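Local atomic coordinates of cytochrome c552 (Thermochromatium tepidum, PDB entry 5ZE8), a protein that probably transfers electrons at low potential through five c-type hemes in a thermophilic purple sulfur photosynthetic bacterium. Residues D157-P162 with L210-N215; H131-Y136 with P216-T221; Y322-A327 with L335-A340. All coordinates share one frame; numbering follows the deposited sequence.

Contact 1: residues D157-P162 with L210-N215. With HEC (heme c), chain B.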
loop_
_atom_site.group_PDB
_atom_site.type_symbol
_atom_site.label_atom_id
_atom_site.label_comp_id
_atom_site.label_asym_id
_atom_site.label_seq_id
_atom_site.Cartn_x
_atom_site.Cartn_y
_atom_site.Cartn_z
ATOM N N ASP A 157 22.748 13.408 3.727
ATOM C CA ASP A 157 22.384 14.710 4.190
ATOM C C ASP A 157 22.018 15.717 3.084
ATOM O O ASP A 157 21.768 16.895 3.387
ATOM C CB ASP A 157 23.505 15.225 5.092
ATOM C CG ASP A 157 24.773 15.518 4.313
ATOM O OD1 ASP A 157 24.821 15.187 3.111
ATOM O OD2 ASP A 157 25.732 16.083 4.903
ATOM N N ARG A 158 21.909 15.243 1.829
ATOM C CA ARG A 158 21.562 16.046 0.665
ATOM C C ARG A 158 20.310 15.389 0.079
ATOM O O ARG A 158 20.101 14.176 0.155
ATOM C CB ARG A 158 22.631 16.048 -0.426
ATOM C CG ARG A 158 23.895 16.719 0.083
ATOM C CD ARG A 158 25.099 16.474 -0.764
ATOM N NE ARG A 158 26.099 17.513 -0.484
ATOM C CZ ARG A 158 27.191 17.734 -1.217
ATOM N NH1 ARG A 158 27.510 16.937 -2.229
ATOM N NH2 ARG A 158 27.987 18.763 -0.914
ATOM N N LEU A 159 19.476 16.210 -0.477
ATOM C CA LEU A 159 18.353 15.763 -1.232
ATOM C C LEU A 159 18.819 15.043 -2.461
ATOM O O LEU A 159 19.867 15.345 -3.072
ATOM C CB LEU A 159 17.512 16.964 -1.661
ATOM C CG LEU A 159 16.789 17.757 -0.595
ATOM C CD1 LEU A 159 15.980 18.896 -1.163
ATOM C CD2 LEU A 159 15.860 16.868 0.156
ATOM N N GLN A 160 18.026 14.062 -2.834
ATOM C CA GLN A 160 18.293 13.137 -3.960
ATOM C C GLN A 160 17.221 13.323 -4.989
ATOM O O GLN A 160 16.027 13.313 -4.662
ATOM C CB GLN A 160 18.344 11.695 -3.481
ATOM C CG GLN A 160 19.280 11.439 -2.335
ATOM C CD GLN A 160 20.790 11.551 -2.726
ATOM O OE1 GLN A 160 21.254 10.949 -3.720
ATOM N NE2 GLN A 160 21.557 12.395 -1.977
ATOM N N ALA A 161 17.621 13.519 -6.253
ATOM C CA ALA A 161 16.662 13.823 -7.319
ATOM C C ALA A 161 16.888 13.019 -8.567
ATOM O O ALA A 161 17.981 12.621 -8.800
ATOM C CB ALA A 161 16.791 15.277 -7.663
ATOM N N PRO A 162 15.871 12.823 -9.409
ATOM C CA PRO A 162 16.060 11.992 -10.613
ATOM C C PRO A 162 17.020 12.571 -11.597
ATOM O O PRO A 162 17.784 11.827 -12.199
ATOM C CB PRO A 162 14.644 11.883 -11.184
ATOM C CG PRO A 162 13.823 12.907 -10.535
ATOM C CD PRO A 162 14.471 13.288 -9.247
ATOM N N LEU A 210 19.297 23.977 0.201
ATOM C CA LEU A 210 18.697 22.625 0.186
ATOM C C LEU A 210 19.460 21.807 -0.849
ATOM O O LEU A 210 18.983 21.557 -1.923
ATOM C CB LEU A 210 17.172 22.738 -0.158
ATOM C CG LEU A 210 16.383 23.453 0.950
ATOM C CD1 LEU A 210 14.971 23.553 0.406
ATOM C CD2 LEU A 210 16.384 22.674 2.290
ATOM N N THR A 211 20.689 21.454 -0.510
ATOM C CA THR A 211 21.629 20.949 -1.407
ATOM C C THR A 211 21.177 19.602 -1.895
ATOM O O THR A 211 20.592 18.835 -1.104
ATOM C CB THR A 211 22.934 20.820 -0.637
ATOM O OG1 THR A 211 23.282 22.169 -0.221
ATOM C CG2 THR A 211 24.076 20.244 -1.452
ATOM N N MET A 212 21.479 19.367 -3.165
ATOM C CA MET A 212 20.841 18.283 -3.947
ATOM C C MET A 212 21.868 17.549 -4.788
ATOM O O MET A 212 22.844 18.160 -5.203
ATOM C CB MET A 212 19.834 18.865 -4.860
ATOM C CG MET A 212 18.979 17.865 -5.635
ATOM S SD MET A 212 17.677 18.656 -6.609
ATOM C CE MET A 212 16.470 18.769 -5.314
ATOM N N GLU A 213 21.654 16.259 -5.032
ATOM C CA GLU A 213 22.519 15.424 -5.865
ATOM C C GLU A 213 21.675 14.651 -6.806
ATOM O O GLU A 213 20.549 14.215 -6.455
ATOM C CB GLU A 213 23.189 14.382 -4.976
ATOM C CG GLU A 213 24.140 15.008 -4.028
ATOM C CD GLU A 213 24.896 13.969 -3.245
ATOM O OE1 GLU A 213 24.397 12.923 -2.723
ATOM O OE2 GLU A 213 26.107 14.231 -3.118
ATOM N N ALA A 214 22.139 14.404 -8.016
ATOM C CA ALA A 214 21.444 13.610 -8.968
ATOM C C ALA A 214 21.651 12.144 -8.578
ATOM O O ALA A 214 22.743 11.732 -8.142
ATOM C CB ALA A 214 21.992 13.830 -10.401
ATOM N N ASN A 215 20.578 11.359 -8.672
ATOM C CA ASN A 215 20.584 9.963 -8.275
ATOM C C ASN A 215 19.488 9.196 -9.063
ATOM O O ASN A 215 18.502 8.720 -8.486
ATOM C CB ASN A 215 20.509 9.854 -6.779
ATOM C CG ASN A 215 20.796 8.485 -6.223
ATOM O OD1 ASN A 215 20.932 7.512 -6.958
ATOM N ND2 ASN A 215 20.848 8.392 -4.889
HETATM FE FE HEC B . 12.789 21.937 -4.932
HETATM C CHA HEC B . 13.318 20.904 -8.165
HETATM C CHB HEC B . 12.724 18.683 -3.878
HETATM C CHC HEC B . 12.163 22.947 -1.707
HETATM C CHD HEC B . 12.708 25.198 -5.929
HETATM N NA HEC B . 13.044 20.154 -5.812
HETATM C C1A HEC B . 13.267 19.952 -7.167
HETATM C C2A HEC B . 13.413 18.561 -7.441
HETATM C C3A HEC B . 13.213 17.911 -6.240
HETATM C C4A HEC B . 13.015 18.893 -5.215
HETATM C CMA HEC B . 13.291 16.412 -5.984
HETATM C CAA HEC B . 13.593 17.942 -8.799
HETATM C CBA HEC B . 14.985 18.100 -9.423
HETATM C CGA HEC B . 14.962 17.172 -10.629
HETATM O O1A HEC B . 14.443 17.553 -11.683
HETATM O O2A HEC B . 15.568 16.082 -10.642
HETATM N NB HEC B . 12.514 20.979 -3.132
HETATM C C1B HEC B . 12.508 19.630 -2.940
HETATM C C2B HEC B . 12.229 19.373 -1.585
HETATM C C3B HEC B . 12.029 20.532 -0.919
HETATM C C4B HEC B . 12.260 21.565 -1.964
HETATM C CMB HEC B . 12.109 17.903 -1.087
HETATM C CAB HEC B . 11.896 20.759 0.559
HETATM C CBB HEC B . 12.847 20.134 1.440
HETATM N NC HEC B . 12.515 23.756 -4.013
HETATM C C1C HEC B . 12.279 23.926 -2.655
HETATM C C2C HEC B . 12.011 25.303 -2.400
HETATM C C3C HEC B . 12.104 25.980 -3.615
HETATM C C4C HEC B . 12.457 25.010 -4.597
HETATM C CMC HEC B . 11.545 25.808 -1.047
HETATM C CAC HEC B . 11.892 27.439 -3.941
HETATM C CBC HEC B . 12.350 28.428 -3.104
HETATM N ND HEC B . 12.958 22.816 -6.640
HETATM C C1D HEC B . 12.906 24.185 -6.846
HETATM C C2D HEC B . 13.049 24.474 -8.257
HETATM C C3D HEC B . 13.225 23.307 -8.888
HETATM C C4D HEC B . 13.168 22.251 -7.833
HETATM C CMD HEC B . 13.022 25.854 -8.922
HETATM C CAD HEC B . 13.343 23.084 -10.376
HETATM C CBD HEC B . 11.997 22.758 -11.021
HETATM C CGD HEC B . 10.715 23.413 -10.604
HETATM O O1D HEC B . 10.488 24.607 -10.982
HETATM O O2D HEC B . 9.888 22.738 -9.913
HETATM O O HOH W 1 23.595 10.693 -4.938
#

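Contact 2: residues H131-Y136 with P216-T221. With HEC (heme c), chain D.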
loop_
_atom_site.group_PDB
_atom_site.type_symbol
_atom_site.label_atom_id
_atom_site.label_comp_id
_atom_site.label_asym_id
_atom_site.label_seq_id
_atom_site.Cartn_x
_atom_site.Cartn_y
_atom_site.Cartn_z
ATOM N N HIS A 131 13.260 11.726 -0.056
ATOM C CA HIS A 131 14.288 12.366 -0.850
ATOM C C HIS A 131 15.676 12.422 -0.217
ATOM O O HIS A 131 16.568 13.028 -0.781
ATOM C CB HIS A 131 13.846 13.769 -1.401
ATOM C CG HIS A 131 12.835 13.659 -2.491
ATOM N ND1 HIS A 131 13.217 13.405 -3.815
ATOM C CD2 HIS A 131 11.462 13.707 -2.482
ATOM C CE1 HIS A 131 12.093 13.297 -4.529
ATOM N NE2 HIS A 131 11.032 13.494 -3.768
ATOM N N THR A 132 15.849 11.738 0.911
ATOM C CA THR A 132 17.230 11.569 1.489
ATOM C C THR A 132 17.707 10.101 1.387
ATOM O O THR A 132 18.772 9.780 1.907
ATOM C CB THR A 132 17.389 12.197 2.892
ATOM O OG1 THR A 132 16.452 11.683 3.791
ATOM C CG2 THR A 132 17.283 13.725 2.806
ATOM N N LEU A 133 16.889 9.199 0.838
ATOM C CA LEU A 133 17.321 7.793 0.619
ATOM C C LEU A 133 18.344 7.843 -0.489
ATOM O O LEU A 133 18.082 8.369 -1.547
ATOM C CB LEU A 133 16.142 6.974 0.166
ATOM C CG LEU A 133 14.977 6.856 1.147
ATOM C CD1 LEU A 133 13.868 6.076 0.457
ATOM C CD2 LEU A 133 15.356 6.324 2.514
ATOM N N LYS A 134 19.557 7.318 -0.241
ATOM C CA LYS A 134 20.645 7.416 -1.214
ATOM C C LYS A 134 20.975 6.115 -1.950
ATOM O O LYS A 134 20.971 6.097 -3.172
ATOM C CB LYS A 134 21.878 8.021 -0.615
ATOM C CG LYS A 134 22.948 8.274 -1.643
ATOM C CD LYS A 134 24.139 8.923 -0.988
ATOM C CE LYS A 134 25.211 9.166 -2.007
ATOM N NZ LYS A 134 26.366 9.715 -1.245
ATOM N N THR A 135 21.176 5.043 -1.199
ATOM C CA THR A 135 21.599 3.769 -1.837
ATOM C C THR A 135 20.838 2.642 -1.175
ATOM O O THR A 135 20.921 2.478 0.039
ATOM C CB THR A 135 23.087 3.560 -1.642
ATOM O OG1 THR A 135 23.827 4.713 -2.111
ATOM C CG2 THR A 135 23.570 2.300 -2.317
ATOM N N TYR A 136 20.134 1.889 -1.967
ATOM C CA TYR A 136 19.393 0.754 -1.460
ATOM C C TYR A 136 20.271 -0.489 -1.297
ATOM O O TYR A 136 20.851 -0.970 -2.266
ATOM C CB TYR A 136 18.264 0.419 -2.353
ATOM C CG TYR A 136 17.350 -0.729 -1.899
ATOM C CD1 TYR A 136 16.852 -0.783 -0.652
ATOM C CD2 TYR A 136 17.053 -1.786 -2.755
ATOM C CE1 TYR A 136 16.032 -1.811 -0.241
ATOM C CE2 TYR A 136 16.232 -2.835 -2.349
ATOM C CZ TYR A 136 15.718 -2.833 -1.060
ATOM O OH TYR A 136 14.951 -3.920 -0.661
ATOM N N PRO A 216 19.663 9.048 -10.361
ATOM C CA PRO A 216 18.640 8.414 -11.184
ATOM C C PRO A 216 18.337 7.000 -10.789
ATOM O O PRO A 216 17.169 6.623 -10.919
ATOM C CB PRO A 216 19.194 8.504 -12.638
ATOM C CG PRO A 216 20.603 8.821 -12.494
ATOM C CD PRO A 216 20.784 9.562 -11.191
ATOM N N ARG A 217 19.343 6.219 -10.403
ATOM C CA ARG A 217 19.077 4.807 -10.079
ATOM C C ARG A 217 18.246 4.632 -8.841
ATOM O O ARG A 217 17.274 3.859 -8.844
ATOM C CB ARG A 217 20.357 3.991 -10.151
ATOM C CG ARG A 217 20.875 4.047 -11.624
ATOM C CD ARG A 217 21.301 2.704 -12.229
ATOM N NE ARG A 217 20.596 1.575 -11.617
ATOM C CZ ARG A 217 19.692 0.774 -12.188
ATOM N NH1 ARG A 217 19.155 -0.198 -11.437
ATOM N NH2 ARG A 217 19.310 0.915 -13.478
ATOM N N GLN A 218 18.432 5.486 -7.859
ATOM C CA GLN A 218 17.550 5.453 -6.695
ATOM C C GLN A 218 16.154 5.973 -6.977
ATOM O O GLN A 218 15.158 5.335 -6.598
ATOM C CB GLN A 218 18.155 6.299 -5.552
ATOM C CG GLN A 218 17.300 6.444 -4.301
ATOM C CD GLN A 218 16.928 5.177 -3.565
ATOM O OE1 GLN A 218 17.685 4.168 -3.569
ATOM N NE2 GLN A 218 15.773 5.217 -2.874
ATOM N N LEU A 219 16.081 7.107 -7.601
ATOM C CA LEU A 219 14.796 7.784 -7.763
ATOM C C LEU A 219 13.881 7.187 -8.847
ATOM O O LEU A 219 12.652 7.321 -8.813
ATOM C CB LEU A 219 14.985 9.283 -8.067
ATOM C CG LEU A 219 15.149 10.208 -6.862
ATOM C CD1 LEU A 219 13.880 10.327 -6.036
ATOM C CD2 LEU A 219 16.343 9.852 -6.007
ATOM N N ARG A 220 14.478 6.601 -9.906
ATOM C CA ARG A 220 13.690 6.159 -11.034
ATOM C C ARG A 220 13.361 4.691 -11.044
ATOM O O ARG A 220 12.552 4.256 -11.924
ATOM C CB ARG A 220 14.346 6.516 -12.372
ATOM C CG ARG A 220 14.603 7.967 -12.635
ATOM C CD ARG A 220 14.584 8.097 -14.149
ATOM N NE ARG A 220 14.949 9.449 -14.578
ATOM C CZ ARG A 220 14.114 10.432 -14.792
ATOM N NH1 ARG A 220 12.816 10.325 -14.572
ATOM N NH2 ARG A 220 14.602 11.602 -15.109
ATOM N N THR A 221 13.951 3.901 -10.151
ATOM C CA THR A 221 13.689 2.463 -10.091
ATOM C C THR A 221 13.003 2.077 -8.767
ATOM O O THR A 221 12.794 2.915 -7.887
ATOM C CB THR A 221 14.989 1.647 -10.188
ATOM O OG1 THR A 221 15.729 1.695 -8.959
ATOM C CG2 THR A 221 15.834 2.183 -11.333
HETATM FE FE HEC D . 9.127 13.369 -4.531
HETATM C CHA HEC D . 10.182 13.106 -7.837
HETATM C CHB HEC D . 9.360 16.729 -4.717
HETATM C CHC HEC D . 7.467 13.639 -1.468
HETATM C CHD HEC D . 9.507 10.042 -4.100
HETATM N NA HEC D . 9.638 14.642 -5.965
HETATM C C1A HEC D . 10.012 14.362 -7.252
HETATM C C2A HEC D . 10.162 15.589 -7.985
HETATM C C3A HEC D . 9.949 16.631 -7.086
HETATM C C4A HEC D . 9.627 16.021 -5.864
HETATM C CMA HEC D . 9.981 18.144 -7.315
HETATM C CAA HEC D . 10.437 15.652 -9.502
HETATM C CBA HEC D . 9.054 15.651 -10.165
HETATM C CGA HEC D . 9.172 15.743 -11.675
HETATM O O1A HEC D . 9.995 16.545 -12.201
HETATM O O2A HEC D . 8.338 15.154 -12.383
HETATM N NB HEC D . 8.534 14.886 -3.304
HETATM C C1B HEC D . 8.783 16.157 -3.581
HETATM C C2B HEC D . 8.225 16.955 -2.503
HETATM C C3B HEC D . 7.645 16.123 -1.611
HETATM C C4B HEC D . 7.887 14.790 -2.104
HETATM C CMB HEC D . 8.214 18.467 -2.477
HETATM C CAB HEC D . 6.802 16.356 -0.435
HETATM C CBB HEC D . 5.679 17.178 -0.597
HETATM N NC HEC D . 8.600 12.097 -3.087
HETATM C C1C HEC D . 7.884 12.348 -1.920
HETATM C C2C HEC D . 7.671 11.156 -1.195
HETATM C C3C HEC D . 8.314 10.122 -1.866
HETATM C C4C HEC D . 8.855 10.728 -3.078
HETATM C CMC HEC D . 7.010 11.118 0.166
HETATM C CAC HEC D . 8.376 8.676 -1.482
HETATM C CBC HEC D . 7.170 7.960 -1.153
HETATM N ND HEC D . 9.703 11.916 -5.697
HETATM C C1D HEC D . 9.819 10.588 -5.333
HETATM C C2D HEC D . 10.290 9.742 -6.468
HETATM C C3D HEC D . 10.469 10.606 -7.495
HETATM C C4D HEC D . 10.101 11.971 -7.034
HETATM C CMD HEC D . 10.646 8.294 -6.419
HETATM C CAD HEC D . 10.959 10.241 -8.865
HETATM C CBD HEC D . 9.811 9.741 -9.751
HETATM C CGD HEC D . 10.367 8.999 -10.959
HETATM O O1D HEC D . 10.116 7.803 -11.154
HETATM O O2D HEC D . 10.978 9.639 -11.797
HETATM O O HOH W 2 19.694 2.984 -4.797
#

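Contact 3: residues Y322-A327 with L335-A340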
loop_
_atom_site.group_PDB
_atom_site.type_symbol
_atom_site.label_atom_id
_atom_site.label_comp_id
_atom_site.label_asym_id
_atom_site.label_seq_id
_atom_site.Cartn_x
_atom_site.Cartn_y
_atom_site.Cartn_z
ATOM N N TYR A 322 -13.797 -10.102 -2.180
ATOM C CA TYR A 322 -14.746 -11.202 -2.329
ATOM C C TYR A 322 -15.702 -10.898 -3.445
ATOM O O TYR A 322 -15.958 -9.739 -3.679
ATOM C CB TYR A 322 -15.490 -11.510 -1.046
ATOM C CG TYR A 322 -16.350 -10.474 -0.394
ATOM C CD1 TYR A 322 -17.639 -10.230 -0.831
ATOM C CD2 TYR A 322 -15.903 -9.680 0.662
ATOM C CE1 TYR A 322 -18.439 -9.274 -0.215
ATOM C CE2 TYR A 322 -16.707 -8.764 1.321
ATOM C CZ TYR A 322 -17.978 -8.529 0.837
ATOM O OH TYR A 322 -18.767 -7.588 1.444
ATOM N N LEU A 323 -16.188 -11.989 -4.090
ATOM C CA LEU A 323 -17.119 -11.941 -5.190
ATOM C C LEU A 323 -18.508 -12.273 -4.654
ATOM O O LEU A 323 -18.664 -13.249 -3.991
ATOM C CB LEU A 323 -16.758 -12.948 -6.248
ATOM C CG LEU A 323 -17.864 -13.277 -7.247
ATOM C CD1 LEU A 323 -18.119 -12.039 -8.163
ATOM C CD2 LEU A 323 -17.439 -14.418 -8.070
ATOM N N LYS A 324 -19.491 -11.444 -4.949
ATOM C CA LYS A 324 -20.905 -11.794 -4.771
ATOM C C LYS A 324 -21.548 -11.931 -6.145
ATOM O O LYS A 324 -21.535 -11.003 -6.896
ATOM C CB LYS A 324 -21.604 -10.728 -4.011
ATOM C CG LYS A 324 -21.120 -10.565 -2.612
ATOM C CD LYS A 324 -21.627 -11.680 -1.676
ATOM C CE LYS A 324 -23.105 -11.580 -1.308
ATOM N NZ LYS A 324 -23.451 -10.336 -0.630
ATOM N N LEU A 325 -22.150 -13.065 -6.398
ATOM C CA LEU A 325 -22.847 -13.347 -7.626
ATOM C C LEU A 325 -24.274 -13.737 -7.258
ATOM O O LEU A 325 -24.506 -14.642 -6.460
ATOM C CB LEU A 325 -22.228 -14.472 -8.450
ATOM C CG LEU A 325 -22.721 -14.822 -9.849
ATOM C CD1 LEU A 325 -22.425 -13.598 -10.734
ATOM C CD2 LEU A 325 -22.040 -16.074 -10.384
ATOM N N THR A 326 -25.216 -13.032 -7.871
ATOM C CA THR A 326 -26.617 -13.121 -7.397
ATOM C C THR A 326 -27.513 -13.186 -8.631
ATOM O O THR A 326 -27.330 -12.463 -9.547
ATOM C CB THR A 326 -27.009 -11.938 -6.520
ATOM O OG1 THR A 326 -26.072 -11.701 -5.439
ATOM C CG2 THR A 326 -28.403 -12.111 -5.884
ATOM N N ALA A 327 -28.554 -14.039 -8.579
ATOM C CA ALA A 327 -29.540 -14.144 -9.654
ATOM C C ALA A 327 -30.876 -13.677 -9.113
ATOM O O ALA A 327 -31.246 -13.972 -7.965
ATOM C CB ALA A 327 -29.683 -15.537 -10.159
ATOM N N LEU A 335 -33.193 -15.056 -6.217
ATOM C CA LEU A 335 -33.410 -16.459 -6.400
ATOM C C LEU A 335 -32.251 -17.373 -6.015
ATOM O O LEU A 335 -32.408 -18.563 -5.689
ATOM C CB LEU A 335 -33.830 -16.704 -7.835
ATOM C CG LEU A 335 -35.072 -15.972 -8.327
ATOM C CD1 LEU A 335 -35.226 -16.333 -9.762
ATOM C CD2 LEU A 335 -36.302 -16.344 -7.547
ATOM N N TRP A 336 -31.034 -16.861 -6.151
ATOM C CA TRP A 336 -29.840 -17.666 -5.912
ATOM C C TRP A 336 -28.693 -16.766 -5.617
ATOM O O TRP A 336 -28.655 -15.653 -6.148
ATOM C CB TRP A 336 -29.502 -18.450 -7.200
ATOM C CG TRP A 336 -28.270 -19.275 -7.140
ATOM C CD1 TRP A 336 -28.152 -20.582 -6.780
ATOM C CD2 TRP A 336 -26.929 -18.832 -7.440
ATOM N NE1 TRP A 336 -26.842 -21.001 -6.910
ATOM C CE2 TRP A 336 -26.073 -19.933 -7.273
ATOM C CE3 TRP A 336 -26.394 -17.620 -7.888
ATOM C CZ2 TRP A 336 -24.714 -19.877 -7.506
ATOM C CZ3 TRP A 336 -25.022 -17.579 -8.114
ATOM C CH2 TRP A 336 -24.204 -18.680 -7.867
ATOM N N GLN A 337 -27.749 -17.228 -4.808
ATOM C CA GLN A 337 -26.556 -16.437 -4.487
ATOM C C GLN A 337 -25.419 -17.375 -4.273
ATOM O O GLN A 337 -25.580 -18.449 -3.670
ATOM C CB GLN A 337 -26.718 -15.728 -3.174
ATOM C CG GLN A 337 -27.499 -14.494 -3.241
ATOM C CD GLN A 337 -27.623 -13.748 -1.922
ATOM O OE1 GLN A 337 -28.536 -12.945 -1.781
ATOM N NE2 GLN A 337 -26.656 -13.917 -1.001
ATOM N N ASN A 338 -24.219 -16.981 -4.620
ATOM C CA ASN A 338 -23.067 -17.878 -4.454
ATOM C C ASN A 338 -22.762 -18.071 -2.976
ATOM O O ASN A 338 -22.212 -19.143 -2.583
ATOM C CB ASN A 338 -21.786 -17.329 -5.172
ATOM C CG ASN A 338 -21.277 -16.029 -4.587
ATOM O OD1 ASN A 338 -22.044 -15.057 -4.403
ATOM N ND2 ASN A 338 -19.932 -15.986 -4.262
ATOM N N ALA A 339 -23.024 -17.056 -2.198
ATOM C CA ALA A 339 -22.646 -16.970 -0.831
ATOM C C ALA A 339 -23.759 -16.278 -0.188
ATOM O O ALA A 339 -24.115 -15.125 -0.536
ATOM C CB ALA A 339 -21.348 -16.186 -0.643
ATOM N N ALA A 340 -24.358 -17.009 0.756
ATOM C CA ALA A 340 -25.484 -16.510 1.485
ATOM C C ALA A 340 -25.084 -15.291 2.254
ATOM O O ALA A 340 -25.731 -14.262 2.095
ATOM C CB ALA A 340 -26.074 -17.563 2.403
HETATM O O HOH W 3 -25.676 -11.653 0.620
HETATM O O HOH W 4 -24.287 -13.205 -3.703
#

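Contact 1: residues D157-P162 with L210-N215
Leu159, Gln160 and Ala161 pair with Met212, Glu213 and Ala214 in a parallel sheet of two short strands, one face of which lies against a heme c. Leu159 N bonds to Thr211 O and Ala161 N to Glu213 O, while Leu159 O accepts Glu213 N at 2.8 Å. The pairing ends where Ala161 O accepts the N of Asn215, the N-cap residue of helix 216-220.

The apolar contacts belong to the face carrying Leu159, Ala161 and Met212. With CG anti to the backbone N (chi1 -174°), the Met212 chain runs out past Ala161 and then turns at its last torsion, so that CE rests on the porphyrin 3.5 Å from C4A. A flexible thioether suits this place, and its SD lies 3.6 Å from Ala161 CB. Ala161 is small enough to admit the heme propionate, whose O2A is 3.3 Å from its CB. Leu159 CD1 and Leu210 CD1 meet other parts of the macrocycle.

Polar groups occupy the other face. Gln160 uses both ends of its amide: NE2 donates to Glu213 OE1 at 3.0 Å in an almost straight bond (177°) and also to Arg158 O, while OE1 accepts Asn215 ND2 at 2.8 Å. These bonds fix the rotation of the amide, which stands nearly perpendicular to both partner groups. With a leucine here, Glu213 OE1 would probably lose its amide donor and Asn215 ND2 one of its acceptors.

The other Glu213 oxygen, OE2, forms a salt bridge with Arg158 NH1 at 3.2 Å. It sits at the guanidinium edge, in that plane, yet NH1 comes from above the carboxylate, the two planes being 83° apart. Thr211 CG2 packs obliquely against the same guanidinium, 3.5 Å from Arg158 NE.

Contact 2: residues H131-Y136 with P216-T221
The strand bearing Leu133 and the helix bearing Gln218 run almost perpendicular, their short axes 8.2 Å apart and at 97°. Gln218 is the residue that fills this angle. A chi1 of 176° swings its CG away from its own backbone N and up to Leu133 O, 3.4 Å away; a bend at the next torsion turns the carboxamide obliquely across the strand. NE2 comes over the Leu133 side chain, 3.5 Å from its CB, and makes a weak hydrogen bond to Asp223 O. OE1 points to the Tyr136 end, where a water 2.6 Å from Gln218 OE1 also accepts the Tyr136 N-H. The long, bent glutamine thus gives its methylenes to the strand carbonyls and both amide ends to polar partners. Just before Tyr136, Lys134 and Thr135 form a classic beta bulge opposite Asp154 of strand 153-155.

The second meeting point is at a heme. His131, the histidine of a CXXCH heme-attachment motif, binds the iron through NE2 at 2.1 Å, with His270 as the other protein ligand. Leu219 crosses it at about a right angle, CD1 being 3.8 Å from His131 CE1 and also touching pyrrole carbons C2D and C3D. Its branched end suits the corner between imidazole and porphyrin.

His131 ND1 is hydrogen-bonded to Gln160 O, which is likely to restrain the ring's turning and strengthen its electron donation to iron; bis-histidine ligation is consistent with a low-potential heme.

Contact 3: residues Y322-A327 with L335-A340
Trp336 meets Leu325 and Ala327 through both its backbone and its indole. With chi1 at 177° the indole leaves on the side opposite the Trp336 N, and the six-membered ring reaches back over the neighbouring strand until CZ3 stands 3.4 Å from Leu325 O. Leu325 CG approaches the indole at its edge, in the ring plane, while Asn338 N lies above one face, offset toward the rim. Ile390 and Pro391 of strand 383-391 also touch this large apolar side chain.

Ala327 is its hydrogen-bonded partner: Ala327 N donates to Trp336 O at 2.9 Å. The two CB atoms are 4.2 Å apart, and alanine, with nothing beyond CB, probably leaves the Trp336 side chain room on this face. Here strands 320-328 and 334-337 form a beta hairpin in which 334-337 is an outer strand of a larger antiparallel sheet. A classic bulge interrupts its pairing, since Leu335 and Trp336 both face Ala327: Ala327 O accepts Leu335 N at 2.8 Å and, weakly, Trp336 N.

Where the second strand ends, Asn338 N still donates to Leu325 O, and its short amide, donor and acceptor in one, continues the bonding. Its CG sits between the backbone N and carbonyl carbon (chi1 64°), which brings the amide onto the first strand. OD1 accepts Leu325 N at 2.8 Å along a straight N-H (179°) coming from above the carbonyl plane. ND2 donates to Leu323 O at 3.0 Å and also to Asp347 OD2. A water joins Asn338 OD1 to Thr326 OG1.

How the contacts relate
Contacts 1 and 2 adjoin, their centres 9 Å apart; strand 212-214 and helix 216-220 follow each other in the chain. His131 O is probably bonded to Gln160 N and Lys134 O to Asn215 ND2, so the parallel strands and the strand-helix corner form one unit between two hemes. Contact 3 lies on the opposite side of the chain's centre, about 29 Å from contact 2 between nearest atoms, in an antiparallel sheet. All three are partly buried. Contact 1 sets apolar residues on heme and amide and charged groups on its other face; contact 2 combines iron ligation with packing and a water bridge; contact 3 relies on backbone bonds, an asparagine amide and an indole.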